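Local atomic coordinates of sister chromatid cohesion protein (Chaetomium thermophilum, PDB entry 5T8V), a protein that probably serves as a cohesin loader that binds chromatin, the chain here being the HEAT-repeat C-terminal part of Scc2. Residues Arg1385-Leu1390 with Pro1413-Gly1418. Numbering follows the deposited sequence.
Sequences RRLYSL and PVKVQG
R1386 and V1416 meet where the last turn of helix 1364-1387 comes up against the loop that precedes helix 1422-1431, a worked example of how a helix C-terminus can take a loop as partner. The backbone O of R1386 lies against CG2 of V1416, whose side chain points at the helix end. The O atoms of L1387 and Y1388 approach the same methyl, so that three successive carbonyl oxygens gather round it. That of L1387, the last helical residue, also accepts the one hydrogen bond of the contact, a weak one from the V1416 backbone N (3.3 Å between N and O, 153° at the hydrogen). CB of L1387 points away from the loop, but CG anti to the backbone N (chi1 175°) and the turn at chi2 together bring CD1 to 3.7 Å from K1415 CG; the extended lysine chain runs past, so that its CE also lies near this methyl. L1387 is buried, and its side chain also touches V1419 further along the loop. At Y1388, the first residue to depart from helical geometry, V1414 O and P1413 CB approach the ring obliquely, 3.4 Å and 3.8 Å from CD2, the proline ring lying beside the tyrosine. Both reach helix 1291-1319, Y1388 at I1294 and P1413 at V1291. Just beyond, the S1389 hydroxyl OG donates to the Y1388 carbonyl O at 2.7 Å, from above the carbonyl plane. With a single weak hydrogen bond, the loop probably rests here largely on van der Waals contact, part of it between carbonyl oxygens and carbon atoms, at the surface of the C-terminal region.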
ATOM      1  N   ARG A1385       1.424  -4.174  36.136  1.00 95.81           N
ATOM      2  CA  ARG A1385       0.688  -5.428  36.253  1.00 97.23           C
ATOM      3  C   ARG A1385      -0.436  -5.502  35.228  1.00100.65           C
ATOM      4  O   ARG A1385      -0.690  -6.565  34.651  1.00101.78           O
ATOM      5  CB  ARG A1385       0.134  -5.578  37.670  1.00 98.28           C
ATOM      6  CG  ARG A1385       1.198  -5.561  38.760  1.00 96.26           C
ATOM      7  CD  ARG A1385       1.944  -6.879  38.853  1.00 96.50           C
ATOM      8  NE  ARG A1385       1.180  -7.893  39.577  1.00 98.53           N
ATOM      9  CZ  ARG A1385       1.647  -9.096  39.899  1.00 99.06           C
ATOM     10  NH1 ARG A1385       0.877  -9.949  40.562  1.00100.84           N
ATOM     11  NH2 ARG A1385       2.881  -9.448  39.562  1.00 97.75           N
ATOM     12  N   ARG A1386      -1.120  -4.381  34.985  1.00 85.00           N
ATOM     13  CA  ARG A1386      -2.181  -4.371  33.985  1.00 88.63           C
ATOM     14  C   ARG A1386      -1.637  -4.156  32.578  1.00 88.34           C
ATOM     15  O   ARG A1386      -2.258  -4.600  31.606  1.00 90.13           O
ATOM     16  CB  ARG A1386      -3.211  -3.289  34.318  1.00 91.44           C
ATOM     17  CG  ARG A1386      -4.372  -3.228  33.333  1.00 94.64           C
ATOM     18  CD  ARG A1386      -5.722  -3.230  34.036  1.00 96.51           C
ATOM     19  NE  ARG A1386      -6.822  -3.436  33.097  1.00100.06           N
ATOM     20  CZ  ARG A1386      -8.100  -3.553  33.447  1.00103.73           C
ATOM     21  NH1 ARG A1386      -8.456  -3.486  34.723  1.00104.18           N
ATOM     22  NH2 ARG A1386      -9.026  -3.739  32.516  1.00107.20           N
ATOM     23  N   LEU A1387      -0.487  -3.493  32.448  1.00102.43           N
ATOM     24  CA  LEU A1387       0.078  -3.221  31.131  1.00103.57           C
ATOM     25  C   LEU A1387       0.642  -4.470  30.469  1.00104.35           C
ATOM     26  O   LEU A1387       0.868  -4.462  29.254  1.00105.31           O
ATOM     27  CB  LEU A1387       1.172  -2.155  31.241  1.00102.02           C
ATOM     28  CG  LEU A1387       1.959  -1.840  29.965  1.00101.93           C
ATOM     29  CD1 LEU A1387       1.032  -1.341  28.869  1.00104.88           C
ATOM     30  CD2 LEU A1387       3.049  -0.821  30.243  1.00 99.73           C
ATOM     31  N   TYR A1388       0.876  -5.537  31.231  1.00100.85           N
ATOM     32  CA  TYR A1388       1.422  -6.770  30.677  1.00101.11           C
ATOM     33  C   TYR A1388       0.524  -7.955  31.011  1.00102.80           C
ATOM     34  O   TYR A1388      -0.309  -8.358  30.192  1.00104.60           O
ATOM     35  CB  TYR A1388       2.842  -7.003  31.196  1.00 98.09           C
ATOM     36  CG  TYR A1388       3.862  -6.040  30.627  1.00 96.37           C
ATOM     37  CD1 TYR A1388       4.055  -4.786  31.192  1.00 95.17           C
ATOM     38  CD2 TYR A1388       4.631  -6.385  29.523  1.00 96.05           C
ATOM     39  CE1 TYR A1388       4.986  -3.903  30.673  1.00 93.95           C
ATOM     40  CE2 TYR A1388       5.562  -5.509  28.998  1.00 94.83           C
ATOM     41  CZ  TYR A1388       5.736  -4.269  29.577  1.00 93.93           C
ATOM     42  OH  TYR A1388       6.662  -3.392  29.058  1.00 93.37           O
ATOM     43  N   SER A1389       0.681  -8.518  32.207  1.00101.67           N
ATOM     44  CA  SER A1389      -0.131  -9.651  32.624  1.00103.56           C
ATOM     45  C   SER A1389      -0.156  -9.712  34.143  1.00102.46           C
ATOM     46  O   SER A1389       0.793  -9.294  34.811  1.00100.69           O
ATOM     47  CB  SER A1389       0.403 -10.967  32.046  1.00104.14           C
ATOM     48  OG  SER A1389       0.273 -10.994  30.635  1.00105.68           O
ATOM     49  N   LEU A1390      -1.255 -10.238  34.677  1.00113.55           N
ATOM     50  CA  LEU A1390      -1.423 -10.377  36.119  1.00112.74           C
ATOM     51  C   LEU A1390      -0.243 -11.121  36.734  1.00110.27           C
ATOM     52  O   LEU A1390       0.319 -10.690  37.740  1.00107.52           O
ATOM     53  CB  LEU A1390      -2.729 -11.110  36.441  1.00116.13           C
ATOM     54  CG  LEU A1390      -4.028 -10.437  35.986  1.00119.20           C
ATOM     55  CD1 LEU A1390      -5.215 -11.357  36.231  1.00121.06           C
ATOM     56  CD2 LEU A1390      -4.231  -9.105  36.694  1.00119.27           C
ATOM     57  N   PRO A1413       8.035 -10.439  26.567  1.00103.67           N
ATOM     58  CA  PRO A1413       6.715  -9.989  27.012  1.00102.82           C
ATOM     59  C   PRO A1413       5.876  -9.462  25.853  1.00103.05           C
ATOM     60  O   PRO A1413       6.344  -9.318  24.721  1.00103.01           O
ATOM     61  CB  PRO A1413       7.061  -8.861  27.989  1.00100.02           C
ATOM     62  CG  PRO A1413       8.274  -8.241  27.381  1.00 99.40           C
ATOM     63  CD  PRO A1413       9.031  -9.360  26.685  1.00101.17           C
ATOM     64  N   VAL A1414       4.616  -9.165  26.168  1.00 82.72           N
ATOM     65  CA  VAL A1414       3.675  -8.608  25.204  1.00 84.35           C
ATOM     66  C   VAL A1414       2.853  -7.532  25.898  1.00 79.47           C
ATOM     67  O   VAL A1414       2.544  -7.627  27.090  1.00 77.60           O
ATOM     68  CB  VAL A1414       2.753  -9.695  24.602  1.00 91.05           C
ATOM     69  CG1 VAL A1414       1.832  -9.093  23.543  1.00 95.25           C
ATOM     70  CG2 VAL A1414       3.580 -10.828  24.008  1.00 92.31           C
ATOM     71  N   LYS A1415       2.496  -6.501  25.139  1.00104.57           N
ATOM     72  CA  LYS A1415       1.741  -5.369  25.651  1.00105.59           C
ATOM     73  C   LYS A1415       0.251  -5.564  25.396  1.00112.93           C
ATOM     74  O   LYS A1415      -0.155  -6.187  24.412  1.00111.31           O
ATOM     75  CB  LYS A1415       2.218  -4.068  24.999  1.00105.66           C
ATOM     76  CG  LYS A1415       1.489  -2.820  25.472  1.00107.18           C
ATOM     77  CD  LYS A1415       2.051  -1.570  24.814  1.00107.03           C
ATOM     78  CE  LYS A1415       1.215  -0.341  25.141  1.00108.94           C
ATOM     79  NZ  LYS A1415       1.775   0.896  24.530  1.00108.50           N
ATOM     80  N   VAL A1416      -0.565  -5.019  26.299  1.00 90.91           N
ATOM     81  CA  VAL A1416      -2.013  -5.111  26.163  1.00 95.13           C
ATOM     82  C   VAL A1416      -2.506  -4.026  25.207  1.00100.85           C
ATOM     83  O   VAL A1416      -1.853  -3.003  24.989  1.00101.28           O
ATOM     84  CB  VAL A1416      -2.704  -5.006  27.537  1.00 95.27           C
ATOM     85  CG1 VAL A1416      -4.180  -5.372  27.436  1.00 98.07           C
ATOM     86  CG2 VAL A1416      -2.010  -5.906  28.555  1.00 92.99           C
ATOM     87  N   GLN A1417      -3.682  -4.262  24.627  1.00113.44           N
ATOM     88  CA  GLN A1417      -4.225  -3.391  23.591  1.00116.73           C
ATOM     89  C   GLN A1417      -4.306  -1.936  24.041  1.00119.17           C
ATOM     90  O   GLN A1417      -3.502  -1.102  23.609  1.00118.98           O
ATOM     91  CB  GLN A1417      -5.607  -3.885  23.160  1.00115.88           C
ATOM     92  CG  GLN A1417      -6.191  -3.129  21.976  1.00115.76           C
ATOM     93  CD  GLN A1417      -7.334  -3.872  21.315  1.00117.11           C
ATOM     94  OE1 GLN A1417      -7.766  -4.922  21.791  1.00116.77           O
ATOM     95  NE2 GLN A1417      -7.829  -3.333  20.207  1.00118.74           N
ATOM     96  N   GLY A1418      -5.268  -1.617  24.905  1.00114.81           N
ATOM     97  CA  GLY A1418      -5.529  -0.237  25.269  1.00115.54           C
ATOM     98  C   GLY A1418      -5.054   0.152  26.654  1.00112.18           C
ATOM     99  O   GLY A1418      -5.866   0.354  27.561  1.00111.06           O
TER